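Local coordinates for chitin binding domain (Burkholderia pseudomallei, PDB 3UAM), which probably binds chitin and may cleave polysaccharide chains oxidatively, in the manner of AA10 lytic polysaccharide mono-oxygenases, at residues G84-A88 / D89-Q93; V32-E36 / A37-D41; P186-T189 / G190-L194; H106-R109 / S110-L114; G137-T140 / Q141-L144. All blocks are in the same frame, centred on the assembly; numbering follows the deposited sequence.

From the N terminus, contact 2 comes first, closing the end of helix 30-36. Contact 1 turns the loop between strand 49-51 and helix 98-101, and the two touch where Gln93 NE2 meets Arg39 O and Leu40 packs on Gln93. Contact 4 turns the chain from strand 106-108 of the mixed sheet into strand 113-121 of the three-stranded sheet, and its His106 packs against Tyr33 of contact 2. Contact 5 folds the loop after strand 126-133, and contact 3 returns the chain from the three-stranded to the mixed sheet. None nests or crosses; they run in series. Contact 3 touches contact 4 through Arg188 N and Ser110 OG, and contact 5 through Tyr191 O and Trp138 NE1.

Contact 1 of 5, residues G84-A88 / D89-Q93; sequences GGRTA and DARAQ
Arg86 lies side by side with Arg91, pointing the same way, and the backbone N of Arg91 closes the Asx turn of Asp89 in the surface loop between strand 49-51 and helix 98-101. Followed outward, Arg91 first brings CB near Arg86 O, at 4.1 Å. CG carries the chain on to CD, which rests 3.8 Å from Arg86 CB. A bend at chi3 (-85°) then turns the NE/NH2 edge of the guanidinium to the Asp89 carboxylate. NE gives a nearly straight bond (167°) to Asp89 OD1 at 3.0 Å, which OD1 accepts on its syn lone pair, while NH2 reaches Asp89 OD2 at 2.9 Å from above the carboxylate plane. This is a side-on, two-nitrogen salt bridge. Asp89 OD1 also takes the backbone N of Arg91, at 3.0 Å, the bond that makes the Asx turn, so one carboxylate fixes both ends of the arginine. NH1 turns to Glu47 O. The two guanidinium planes are 9° apart, with Arg86 NE 4.0 Å from Arg91 NH1; the Asp89 carboxylate, Glu47 O and Glu49 O, which takes Arg86 NE, probably offset these like charges. Over one face of the Arg91 guanidinium lies an aliphatic carbon: Arg86 CD, 3.5 Å from Arg91 NH1.

Contact 2 of 5, residues V32-E36 / A37-D41; sequences VYLYE and AGRLD
Leu34 and Arg39 both set CG anti to the carbonyl carbon, and Arg39 then bends at chi3 (44°), which lays its guanidinium flat against the leucine. Leu34 CD2 sits over the centre of the guanidinium face, 3.9 Å from Arg39 CZ. The same first torsion in Leu40 (chi1 -72°) brings its CD1 against Leu34 CB, at 3.9 Å, so Leu34 is held by two residues from the chain beyond its own helix. The backbone here is a Schellman motif that ends helix 30-36. Arg39 N bonds back to Leu34 O at 2.9 Å, and Gly38 N to Tyr35 O at 2.9 Å, with Gly38 at positive phi making the turn. With Gly38 as C', the packing of Leu34 on Arg39 is the C3 to C'' contact characteristic of the motif, and Leu40 extends it by one residue. Leu40 O comes to the edge of the Tyr35 ring, 3.3 Å from CD1, and also takes a CA-H...O contact from Tyr35 CA at 3.5 Å. A water donates to both Tyr35 O and Leu40 O, bridging helix and exit. Tyr33 O, which takes Ala37 N at 3.1 Å, Leu34 O and Tyr35 O thus all have donors, whereas Leu40 N is buried with no partner in the model, probably at some energetic cost.

Contact 3 of 5, residues P186-T189 / G190-L194; sequences PTRT and GYHVL
Arg188 and His192 meet where the chain passes from strand 179-184 of the three-stranded sheet to strand 190-200 of the mixed one, a crossing between the two sheets of the E-set sandwich. The stacking part is a CH-pi contact. Arg188 bends at chi2 (-67°), and its CD lands over one face of the imidazole, 3.7 Å from the ring centroid and 20° off the normal. CB backs it up, 3.6 Å from His192 CD2. The guanidinium does not stack on the imidazole: the two planes are steeply turned, with His192 CE1 at the guanidinium edge, and one guanidinium face is instead covered by Pro186 CG. Direct hydrogen bonds come next. His192 NE2 gives a weak, bent bond to Thr189 O at 2.9 Å, the oxygen lying at the ring edge, near its plane, while ND1 pairs with Thr134 OG1 on the far side and so sets the rotation of the ring. Arg188 NH1 curls back to Thr187 O at 2.9 Å in a nearly straight bond (166°), and its NE is taken by Thr134 O. Two waters add bridges. One molecule donates to both Thr189 O and Tyr191 O, spanning Gly190. A second lies 2.8 Å from Thr189 N, whose N-H it accepts, and 2.9 Å from His192 NE2.

Contact 4 of 5, residues H106-R109 / S110-L114; sequences HAVR and SGQSL
Arg109 and Gln112 are joined by two hydrogen bonds across a type II beta turn that carries the chain from strand 106-108, in the mixed sheet, into strand 113-121, in the three-stranded sheet. The side-chain bond runs from Arg109 N to Gln112 OE1 at 3.0 Å, with the donor tilted from the plane of the amide carbonyl, and the bond is bent (140°). The turn's own bond, Gln112 N to Arg109 O, measures 3.1 Å and is straighter (156°). Arg109 therefore uses both its N-H and its C=O on the same residue, and the glutamine side chain reaches back alongside the incoming strand to Arg109 N. This is possible because Gln112 puts CG anti to its backbone N (chi1 -171°) and stays extended from there, so its amide arrives beside the end of strand 106-108. Gly111, at the third position, takes the positive phi that a type II turn favours. Moving outward, Gln112 CB lies 3.1 Å from Arg109 O, close to the carbonyl oxygen that its own N-H binds. Around the amide the packing is mostly on Val108, whose side chain crosses that of Gln112 at about a right angle and itself leans on Leu213 and Phe215. Gln112 OE1 sits 3.3 Å from Val108 CA and 3.5 Å from Val108 CB, while Gln112 NE2 approaches Val108 CG1 at 4.1 Å.

Contact 5 of 5, residues G137-T140 / Q141-L144; sequences GWDT and QARL
Trp138 reaches Leu144 with the far corner of its indole: CZ3 lies 3.7 Å from Leu144 CD2, a methyl that comes in obliquely. A chi1 of 76° turns the ring over the following residues, so that Thr140 CA sits over one face near the rim. Trp138 NE1 hydrogen-bonds to Tyr191 O and pins the ring to strand 190-200. Asp139 comes next. Its C=O takes Ala142 N at 3.1 Å, straight (165°) but from above the carbonyl plane, and this bond closes a type I beta turn from Asp139 to Ala142 in the loop between strands 126-133 and 155-158. The carboxylate stays alongside the turn, with OD2 3.4 Å from Ala142 CB. Thr140 holds OG1 between its backbone N and carbonyl carbon, within range of the Gln141 amide: the glutamine bends at chi2, and NE2 donates to OG1 at 3.1 Å, 169° at the hydrogen and with OG1 close to the amide plane. Asp98 adds a weak second bond to the same nitrogen. A water spans the turn, donating to Thr140 O at 2.7 Å and to Ala142 O at 2.6 Å.

Contact 1 of 5, residues G84-A88 / D89-Q93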
loop_
_atom_site.group_PDB
_atom_site.type_symbol
_atom_site.label_atom_id
_atom_site.label_comp_id
_atom_site.label_asym_id
_atom_site.label_seq_id
_atom_site.Cartn_x
_atom_site.Cartn_y
_atom_site.Cartn_z
ATOM N N GLY A 84 -3.177 3.011 7.064
ATOM C CA GLY A 84 -2.497 4.173 6.508
ATOM C C GLY A 84 -2.327 5.304 7.497
ATOM O O GLY A 84 -2.321 6.472 7.109
ATOM N N GLY A 85 -2.198 4.959 8.776
ATOM C CA GLY A 85 -2.173 5.932 9.856
ATOM C C GLY A 85 -3.533 6.478 10.296
ATOM O O GLY A 85 -3.593 7.350 11.166
ATOM N N ARG A 86 -4.617 5.991 9.687
ATOM C CA ARG A 86 -5.970 6.497 9.948
ATOM C C ARG A 86 -6.564 5.745 11.129
ATOM O O ARG A 86 -6.749 4.535 11.057
ATOM C CB ARG A 86 -6.853 6.313 8.709
ATOM C CG ARG A 86 -6.342 7.052 7.484
ATOM C CD ARG A 86 -6.658 8.532 7.623
ATOM N NE ARG A 86 -6.021 9.350 6.597
ATOM C CZ ARG A 86 -6.302 10.635 6.384
ATOM N NH1 ARG A 86 -7.233 11.264 7.114
ATOM N NH2 ARG A 86 -5.656 11.301 5.441
ATOM N N THR A 87 -6.831 6.448 12.229
ATOM C CA THR A 87 -7.376 5.783 13.410
ATOM C C THR A 87 -8.566 6.498 14.075
ATOM O O THR A 87 -9.006 6.059 15.130
ATOM C CB THR A 87 -6.267 5.586 14.475
ATOM O OG1 THR A 87 -5.765 6.864 14.875
ATOM C CG2 THR A 87 -5.113 4.759 13.933
ATOM N N ALA A 88 -9.102 7.557 13.470
ATOM C CA ALA A 88 -10.204 8.329 14.078
ATOM C C ALA A 88 -11.606 7.747 13.838
ATOM O O ALA A 88 -12.566 8.184 14.464
ATOM C CB ALA A 88 -10.176 9.781 13.596
ATOM N N ASP A 89 -11.726 6.783 12.932
ATOM C CA ASP A 89 -13.017 6.208 12.591
ATOM C C ASP A 89 -12.895 4.680 12.356
ATOM O O ASP A 89 -11.942 4.070 12.839
ATOM C CB ASP A 89 -13.616 6.961 11.400
ATOM C CG ASP A 89 -12.884 6.690 10.091
ATOM O OD1 ASP A 89 -11.969 5.850 10.038
ATOM O OD2 ASP A 89 -13.234 7.347 9.085
ATOM N N ALA A 90 -13.845 4.071 11.637
ATOM C CA ALA A 90 -13.893 2.610 11.519
ATOM C C ALA A 90 -12.707 2.015 10.740
ATOM O O ALA A 90 -12.490 0.800 10.795
ATOM C CB ALA A 90 -15.216 2.152 10.916
ATOM N N ARG A 91 -11.942 2.845 10.038
ATOM C CA ARG A 91 -10.675 2.389 9.439
ATOM C C ARG A 91 -9.714 1.784 10.495
ATOM O O ARG A 91 -8.824 1.017 10.136
ATOM C CB ARG A 91 -9.964 3.522 8.705
ATOM C CG ARG A 91 -10.637 3.937 7.408
ATOM C CD ARG A 91 -10.023 5.211 6.837
ATOM N NE ARG A 91 -10.624 6.390 7.438
ATOM C CZ ARG A 91 -10.473 7.635 6.998
ATOM N NH1 ARG A 91 -9.656 7.922 5.991
ATOM N NH2 ARG A 91 -11.112 8.612 7.618
ATOM N N ALA A 92 -9.891 2.135 11.770
ATOM C CA ALA A 92 -9.082 1.542 12.852
ATOM C C ALA A 92 -9.175 0.025 12.949
ATOM O O ALA A 92 -8.225 -0.610 13.404
ATOM C CB ALA A 92 -9.439 2.163 14.203
ATOM N N GLN A 93 -10.315 -0.549 12.551
ATOM C CA GLN A 93 -10.494 -2.009 12.459
ATOM C C GLN A 93 -9.328 -2.697 11.756
ATOM O O GLN A 93 -8.932 -3.809 12.111
ATOM C CB GLN A 93 -11.765 -2.352 11.651
ATOM C CG GLN A 93 -13.076 -2.163 12.379
ATOM C CD GLN A 93 -14.304 -2.206 11.451
ATOM O OE1 GLN A 93 -15.025 -3.192 11.418
ATOM N NE2 GLN A 93 -14.528 -1.132 10.686
#

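Contact 2 of 5, residues V32-E36 / A37-D41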
loop_
_atom_site.group_PDB
_atom_site.type_symbol
_atom_site.label_atom_id
_atom_site.label_comp_id
_atom_site.label_asym_id
_atom_site.label_seq_id
_atom_site.Cartn_x
_atom_site.Cartn_y
_atom_site.Cartn_z
ATOM N N VAL A 32 -10.834 -3.685 1.183
ATOM C CA VAL A 32 -11.898 -4.045 0.214
ATOM C C VAL A 32 -12.776 -5.173 0.772
ATOM O O VAL A 32 -14.010 -5.126 0.671
ATOM C CB VAL A 32 -11.322 -4.429 -1.160
ATOM C CG1 VAL A 32 -12.361 -5.139 -2.036
ATOM C CG2 VAL A 32 -10.793 -3.178 -1.850
ATOM N N TYR A 33 -12.149 -6.175 1.380
ATOM C CA TYR A 33 -12.921 -7.252 1.980
ATOM C C TYR A 33 -13.783 -6.721 3.132
ATOM O O TYR A 33 -14.899 -7.183 3.320
ATOM C CB TYR A 33 -12.019 -8.354 2.514
ATOM C CG TYR A 33 -11.645 -9.471 1.579
ATOM C CD1 TYR A 33 -12.533 -9.995 0.643
ATOM C CD2 TYR A 33 -10.404 -10.065 1.700
ATOM C CE1 TYR A 33 -12.161 -11.064 -0.167
ATOM C CE2 TYR A 33 -10.026 -11.107 0.898
ATOM C CZ TYR A 33 -10.898 -11.603 -0.024
ATOM O OH TYR A 33 -10.468 -12.667 -0.758
ATOM N N LEU A 34 -13.279 -5.764 3.912
ATOM C CA LEU A 34 -14.120 -5.169 4.956
ATOM C C LEU A 34 -15.297 -4.405 4.349
ATOM O O LEU A 34 -16.432 -4.502 4.837
ATOM C CB LEU A 34 -13.310 -4.285 5.900
ATOM C CG LEU A 34 -12.390 -5.041 6.870
ATOM C CD1 LEU A 34 -11.850 -4.080 7.929
ATOM C CD2 LEU A 34 -13.086 -6.222 7.528
ATOM N N TYR A 35 -15.035 -3.668 3.271
ATOM C CA TYR A 35 -16.108 -3.013 2.507
ATOM C C TYR A 35 -17.162 -4.038 2.056
ATOM O O TYR A 35 -18.347 -3.822 2.239
ATOM C CB TYR A 35 -15.538 -2.204 1.322
ATOM C CG TYR A 35 -16.571 -1.688 0.355
ATOM C CD1 TYR A 35 -17.347 -0.575 0.659
ATOM C CD2 TYR A 35 -16.777 -2.314 -0.874
ATOM C CE1 TYR A 35 -18.307 -0.112 -0.220
ATOM C CE2 TYR A 35 -17.743 -1.859 -1.759
ATOM C CZ TYR A 35 -18.496 -0.754 -1.420
ATOM O OH TYR A 35 -19.444 -0.279 -2.276
ATOM N N GLU A 36 -16.738 -5.179 1.536
ATOM C CA GLU A 36 -17.716 -6.170 1.017
ATOM C C GLU A 36 -18.541 -6.799 2.147
ATOM O O GLU A 36 -19.663 -7.208 1.939
ATOM C CB GLU A 36 -17.031 -7.232 0.151
ATOM C CG GLU A 36 -16.715 -6.716 -1.250
ATOM C CD GLU A 36 -15.740 -7.582 -2.042
ATOM O OE1 GLU A 36 -15.422 -7.176 -3.196
ATOM O OE2 GLU A 36 -15.280 -8.649 -1.540
ATOM N N ALA A 37 -17.983 -6.816 3.352
ATOM C CA ALA A 37 -18.672 -7.304 4.535
ATOM C C ALA A 37 -19.543 -6.222 5.193
ATOM O O ALA A 37 -20.109 -6.464 6.239
ATOM C CB ALA A 37 -17.636 -7.829 5.536
ATOM N N GLY A 38 -19.627 -5.029 4.604
ATOM C CA GLY A 38 -20.396 -3.932 5.185
ATOM C C GLY A 38 -19.769 -3.202 6.376
ATOM O O GLY A 38 -20.462 -2.462 7.065
ATOM N N ARG A 39 -18.460 -3.365 6.606
ATOM C CA ARG A 39 -17.804 -2.812 7.804
ATOM C C ARG A 39 -16.995 -1.539 7.554
ATOM O O ARG A 39 -16.573 -0.887 8.498
ATOM C CB ARG A 39 -16.923 -3.899 8.448
ATOM C CG ARG A 39 -17.744 -5.151 8.812
ATOM C CD ARG A 39 -16.915 -6.288 9.345
ATOM N NE ARG A 39 -15.927 -5.844 10.320
ATOM C CZ ARG A 39 -15.006 -6.641 10.852
ATOM N NH1 ARG A 39 -14.975 -7.927 10.527
ATOM N NH2 ARG A 39 -14.128 -6.168 11.729
ATOM N N LEU A 40 -16.744 -1.205 6.292
ATOM C CA LEU A 40 -16.181 0.086 5.925
ATOM C C LEU A 40 -16.964 0.657 4.773
ATOM O O LEU A 40 -17.437 -0.100 3.923
ATOM C CB LEU A 40 -14.734 -0.070 5.474
ATOM C CG LEU A 40 -13.676 -0.389 6.530
ATOM C CD1 LEU A 40 -12.320 -0.559 5.854
ATOM C CD2 LEU A 40 -13.613 0.701 7.587
ATOM N N ASP A 41 -17.096 1.975 4.690
ATOM C CA ASP A 41 -17.764 2.526 3.511
ATOM C C ASP A 41 -16.761 2.740 2.372
ATOM O O ASP A 41 -15.575 2.539 2.544
ATOM C CB ASP A 41 -18.582 3.782 3.833
ATOM C CG ASP A 41 -17.753 4.905 4.376
ATOM O OD1 ASP A 41 -16.649 5.147 3.861
ATOM O OD2 ASP A 41 -18.233 5.575 5.313
HETATM O O HOH W 1 -19.689 -1.523 3.023
#

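Contact 3 of 5, residues P186-T189 / G190-L194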
loop_
_atom_site.group_PDB
_atom_site.type_symbol
_atom_site.label_atom_id
_atom_site.label_comp_id
_atom_site.label_asym_id
_atom_site.label_seq_id
_atom_site.Cartn_x
_atom_site.Cartn_y
_atom_site.Cartn_z
ATOM N N PRO A 186 7.526 -14.396 -3.972
ATOM C CA PRO A 186 8.716 -15.143 -3.552
ATOM C C PRO A 186 8.343 -16.458 -2.853
ATOM O O PRO A 186 7.176 -16.824 -2.802
ATOM C CB PRO A 186 9.395 -14.179 -2.586
ATOM C CG PRO A 186 8.260 -13.428 -1.975
ATOM C CD PRO A 186 7.175 -13.345 -3.007
ATOM N N THR A 187 9.347 -17.146 -2.327
ATOM C CA THR A 187 9.182 -18.406 -1.605
ATOM C C THR A 187 8.754 -18.171 -0.149
ATOM O O THR A 187 9.477 -17.536 0.613
ATOM C CB THR A 187 10.512 -19.176 -1.622
ATOM O OG1 THR A 187 10.874 -19.422 -2.989
ATOM C CG2 THR A 187 10.426 -20.521 -0.835
ATOM N N ARG A 188 7.574 -18.662 0.215
ATOM C CA ARG A 188 7.014 -18.500 1.568
ATOM C C ARG A 188 6.077 -19.676 1.882
ATOM O O ARG A 188 5.620 -20.385 0.980
ATOM C CB ARG A 188 6.190 -17.206 1.683
ATOM C CG ARG A 188 6.914 -15.865 1.538
ATOM C CD ARG A 188 7.875 -15.606 2.674
ATOM N NE ARG A 188 8.449 -14.270 2.638
ATOM C CZ ARG A 188 9.466 -13.879 1.866
ATOM N NH1 ARG A 188 10.035 -14.716 1.014
ATOM N NH2 ARG A 188 9.914 -12.630 1.932
ATOM N N THR A 189 5.816 -19.884 3.169
ATOM C CA THR A 189 4.736 -20.750 3.636
ATOM C C THR A 189 3.894 -20.009 4.685
ATOM O O THR A 189 4.399 -19.156 5.409
ATOM C CB THR A 189 5.297 -22.016 4.294
ATOM O OG1 THR A 189 6.418 -22.458 3.530
ATOM C CG2 THR A 189 4.251 -23.122 4.343
ATOM N N GLY A 190 2.607 -20.342 4.763
ATOM C CA GLY A 190 1.743 -19.789 5.805
ATOM C C GLY A 190 1.327 -18.354 5.519
ATOM O O GLY A 190 1.416 -17.884 4.399
ATOM N N TYR A 191 0.874 -17.668 6.563
ATOM C CA TYR A 191 0.300 -16.321 6.438
ATOM C C TYR A 191 1.401 -15.265 6.250
ATOM O O TYR A 191 2.405 -15.226 6.998
ATOM C CB TYR A 191 -0.567 -16.006 7.665
ATOM C CG TYR A 191 -1.101 -14.589 7.779
ATOM C CD1 TYR A 191 -1.583 -13.891 6.676
ATOM C CD2 TYR A 191 -1.172 -13.979 9.012
ATOM C CE1 TYR A 191 -2.072 -12.605 6.807
ATOM C CE2 TYR A 191 -1.670 -12.706 9.162
ATOM C CZ TYR A 191 -2.119 -12.015 8.062
ATOM O OH TYR A 191 -2.608 -10.739 8.259
ATOM N N HIS A 192 1.211 -14.458 5.211
ATOM C CA HIS A 192 2.082 -13.355 4.885
ATOM C C HIS A 192 1.290 -12.163 4.427
ATOM O O HIS A 192 0.121 -12.287 3.988
ATOM C CB HIS A 192 3.091 -13.785 3.849
ATOM C CG HIS A 192 4.119 -14.703 4.413
ATOM N ND1 HIS A 192 5.181 -14.251 5.106
ATOM C CD2 HIS A 192 4.162 -16.093 4.476
ATOM C CE1 HIS A 192 5.886 -15.311 5.576
ATOM N NE2 HIS A 192 5.263 -16.435 5.181
ATOM N N VAL A 193 1.888 -10.992 4.602
ATOM C CA VAL A 193 1.253 -9.760 4.166
ATOM C C VAL A 193 2.025 -9.130 3.021
ATOM O O VAL A 193 3.232 -9.002 3.081
ATOM C CB VAL A 193 1.068 -8.794 5.341
ATOM C CG1 VAL A 193 0.656 -7.407 4.847
ATOM C CG2 VAL A 193 0.065 -9.401 6.318
ATOM N N LEU A 194 1.301 -8.775 1.957
ATOM C CA LEU A 194 1.814 -7.977 0.862
ATOM C C LEU A 194 1.266 -6.579 1.035
ATOM O O LEU A 194 0.039 -6.367 0.963
ATOM C CB LEU A 194 1.354 -8.558 -0.472
ATOM C CG LEU A 194 1.852 -7.876 -1.766
ATOM C CD1 LEU A 194 3.336 -8.037 -1.942
ATOM C CD2 LEU A 194 1.115 -8.447 -2.977
HETATM O O HOH W 2 3.906 -17.283 8.054
HETATM O O HOH W 3 7.465 -18.327 4.891
#

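Contact 4 of 5, residues H106-R109 / S110-L114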
loop_
_atom_site.group_PDB
_atom_site.type_symbol
_atom_site.label_atom_id
_atom_site.label_comp_id
_atom_site.label_asym_id
_atom_site.label_seq_id
_atom_site.Cartn_x
_atom_site.Cartn_y
_atom_site.Cartn_z
ATOM N N HIS A 106 -5.862 -14.672 0.820
ATOM C CA HIS A 106 -5.839 -15.242 -0.528
ATOM C C HIS A 106 -4.936 -16.456 -0.592
ATOM O O HIS A 106 -3.752 -16.383 -0.204
ATOM C CB HIS A 106 -5.360 -14.194 -1.548
ATOM C CG HIS A 106 -6.264 -13.008 -1.655
ATOM N ND1 HIS A 106 -7.399 -13.040 -2.353
ATOM C CD2 HIS A 106 -6.194 -11.733 -1.066
ATOM C CE1 HIS A 106 -8.026 -11.856 -2.252
ATOM N NE2 HIS A 106 -7.284 -11.051 -1.462
ATOM N N ALA A 107 -5.470 -17.563 -1.100
ATOM C CA ALA A 107 -4.692 -18.797 -1.255
ATOM C C ALA A 107 -3.656 -18.590 -2.357
ATOM O O ALA A 107 -4.029 -18.398 -3.507
ATOM C CB ALA A 107 -5.599 -19.991 -1.586
ATOM N N VAL A 108 -2.371 -18.592 -2.007
ATOM C CA VAL A 108 -1.303 -18.405 -3.015
ATOM C C VAL A 108 -0.181 -19.437 -2.848
ATOM O O VAL A 108 -0.176 -20.213 -1.889
ATOM C CB VAL A 108 -0.724 -16.977 -3.004
ATOM C CG1 VAL A 108 -1.777 -15.962 -3.478
ATOM C CG2 VAL A 108 -0.185 -16.611 -1.622
ATOM N N ARG A 109 0.741 -19.439 -3.801
ATOM C CA ARG A 109 1.866 -20.363 -3.843
ATOM C C ARG A 109 3.173 -19.642 -4.152
ATOM O O ARG A 109 3.196 -18.633 -4.884
ATOM C CB ARG A 109 1.626 -21.410 -4.934
ATOM C CG ARG A 109 0.372 -22.236 -4.750
ATOM C CD ARG A 109 0.238 -23.238 -5.888
ATOM N NE ARG A 109 1.269 -24.260 -5.795
ATOM C CZ ARG A 109 1.222 -25.311 -4.980
ATOM N NH1 ARG A 109 0.191 -25.511 -4.189
ATOM N NH2 ARG A 109 2.221 -26.170 -4.956
ATOM N N SER A 110 4.265 -20.158 -3.593
ATOM C CA SER A 110 5.599 -19.653 -3.908
ATOM C C SER A 110 5.812 -19.589 -5.421
ATOM O O SER A 110 5.460 -20.525 -6.137
ATOM C CB SER A 110 6.656 -20.552 -3.275
ATOM O OG SER A 110 6.514 -20.545 -1.867
ATOM N N GLY A 111 6.354 -18.466 -5.895
ATOM C CA GLY A 111 6.675 -18.282 -7.313
ATOM C C GLY A 111 5.528 -17.783 -8.196
ATOM O O GLY A 111 5.754 -17.264 -9.294
ATOM N N GLN A 112 4.304 -17.930 -7.697
ATOM C CA GLN A 112 3.106 -17.632 -8.450
ATOM C C GLN A 112 3.075 -16.216 -9.059
ATOM O O GLN A 112 3.373 -15.238 -8.367
ATOM C CB GLN A 112 1.898 -17.791 -7.520
ATOM C CG GLN A 112 0.566 -17.715 -8.223
ATOM C CD GLN A 112 -0.576 -17.568 -7.249
ATOM O OE1 GLN A 112 -0.656 -18.283 -6.241
ATOM N NE2 GLN A 112 -1.461 -16.625 -7.538
ATOM N N SER A 113 2.702 -16.126 -10.340
ATOM C CA SER A 113 2.467 -14.836 -10.999
ATOM C C SER A 113 1.213 -14.205 -10.434
ATOM O O SER A 113 0.171 -14.832 -10.394
ATOM C CB SER A 113 2.285 -14.982 -12.512
ATOM O OG SER A 113 3.379 -15.631 -13.095
ATOM N N LEU A 114 1.326 -12.980 -9.969
ATOM C CA LEU A 114 0.223 -12.321 -9.304
ATOM C C LEU A 114 0.006 -10.999 -9.990
ATOM O O LEU A 114 0.942 -10.224 -10.162
ATOM C CB LEU A 114 0.551 -12.099 -7.828
ATOM C CG LEU A 114 -0.603 -11.625 -6.939
ATOM C CD1 LEU A 114 -1.663 -12.707 -6.837
ATOM C CD2 LEU A 114 -0.071 -11.254 -5.569
#

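Contact 5 of 5, residues G137-T140 / Q141-L144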
loop_
_atom_site.group_PDB
_atom_site.type_symbol
_atom_site.label_atom_id
_atom_site.label_comp_id
_atom_site.label_asym_id
_atom_site.label_seq_id
_atom_site.Cartn_x
_atom_site.Cartn_y
_atom_site.Cartn_z
ATOM N N GLY A 137 9.074 -16.181 8.769
ATOM C CA GLY A 137 9.293 -16.154 10.214
ATOM C C GLY A 137 8.833 -14.882 10.916
ATOM O O GLY A 137 9.130 -14.706 12.088
ATOM N N TRP A 138 8.089 -14.007 10.247
ATOM C CA TRP A 138 7.494 -12.869 10.967
ATOM C C TRP A 138 6.458 -13.344 11.958
ATOM O O TRP A 138 5.831 -14.368 11.746
ATOM C CB TRP A 138 6.910 -11.822 10.032
ATOM C CG TRP A 138 5.606 -12.204 9.416
ATOM C CD1 TRP A 138 5.370 -13.196 8.471
ATOM C CD2 TRP A 138 4.294 -11.584 9.665
ATOM N NE1 TRP A 138 4.041 -13.232 8.122
ATOM C CE2 TRP A 138 3.340 -12.285 8.808
ATOM C CE3 TRP A 138 3.833 -10.561 10.489
ATOM C CZ2 TRP A 138 1.993 -11.952 8.787
ATOM C CZ3 TRP A 138 2.473 -10.240 10.459
ATOM C CH2 TRP A 138 1.577 -10.921 9.630
ATOM N N ASP A 139 6.317 -12.607 13.061
ATOM C CA ASP A 139 5.337 -12.926 14.116
ATOM C C ASP A 139 3.939 -12.640 13.575
ATOM O O ASP A 139 3.423 -11.535 13.689
ATOM C CB ASP A 139 5.619 -12.073 15.368
ATOM C CG ASP A 139 4.624 -12.311 16.504
ATOM O OD1 ASP A 139 3.806 -13.269 16.475
ATOM O OD2 ASP A 139 4.673 -11.496 17.447
ATOM N N THR A 140 3.333 -13.655 12.993
ATOM C CA THR A 140 2.112 -13.451 12.210
ATOM C C THR A 140 0.915 -13.033 13.034
ATOM O O THR A 140 -0.067 -12.604 12.472
ATOM C CB THR A 140 1.696 -14.730 11.443
ATOM O OG1 THR A 140 1.173 -15.675 12.375
ATOM C CG2 THR A 140 2.900 -15.337 10.665
ATOM N N GLN A 141 0.976 -13.204 14.349
ATOM C CA GLN A 141 -0.123 -12.841 15.232
ATOM C C GLN A 141 -0.021 -11.410 15.817
ATOM O O GLN A 141 -0.896 -10.983 16.567
ATOM C CB GLN A 141 -0.220 -13.882 16.345
ATOM C CG GLN A 141 -0.446 -15.292 15.797
ATOM C CD GLN A 141 -1.736 -15.386 14.979
ATOM O OE1 GLN A 141 -2.809 -15.434 15.543
ATOM N NE2 GLN A 141 -1.627 -15.384 13.642
ATOM N N ALA A 142 1.012 -10.663 15.444
ATOM C CA ALA A 142 1.223 -9.321 15.981
ATOM C C ALA A 142 0.566 -8.252 15.101
ATOM O O ALA A 142 0.233 -8.504 13.961
ATOM C CB ALA A 142 2.710 -9.038 16.093
ATOM N N ARG A 143 0.420 -7.046 15.636
ATOM C CA ARG A 143 0.041 -5.908 14.812
ATOM C C ARG A 143 1.219 -5.643 13.894
ATOM O O ARG A 143 2.353 -5.867 14.288
ATOM C CB ARG A 143 -0.281 -4.690 15.659
ATOM C CG ARG A 143 -1.560 -4.875 16.466
ATOM C CD ARG A 143 -1.875 -3.657 17.289
ATOM N NE ARG A 143 -3.084 -3.921 18.049
ATOM C CZ ARG A 143 -4.238 -3.269 17.931
ATOM N NH1 ARG A 143 -4.370 -2.221 17.094
ATOM N NH2 ARG A 143 -5.257 -3.650 18.701
ATOM N N LEU A 144 0.937 -5.195 12.679
ATOM C CA LEU A 144 1.959 -5.069 11.638
ATOM C C LEU A 144 2.961 -4.004 12.035
ATOM O O LEU A 144 2.579 -2.949 12.518
ATOM C CB LEU A 144 1.329 -4.678 10.298
ATOM C CG LEU A 144 0.335 -5.654 9.691
ATOM C CD1 LEU A 144 -0.248 -5.102 8.402
ATOM C CD2 LEU A 144 1.045 -6.950 9.416
HETATM O O HOH W 4 -1.312 -10.194 12.747
#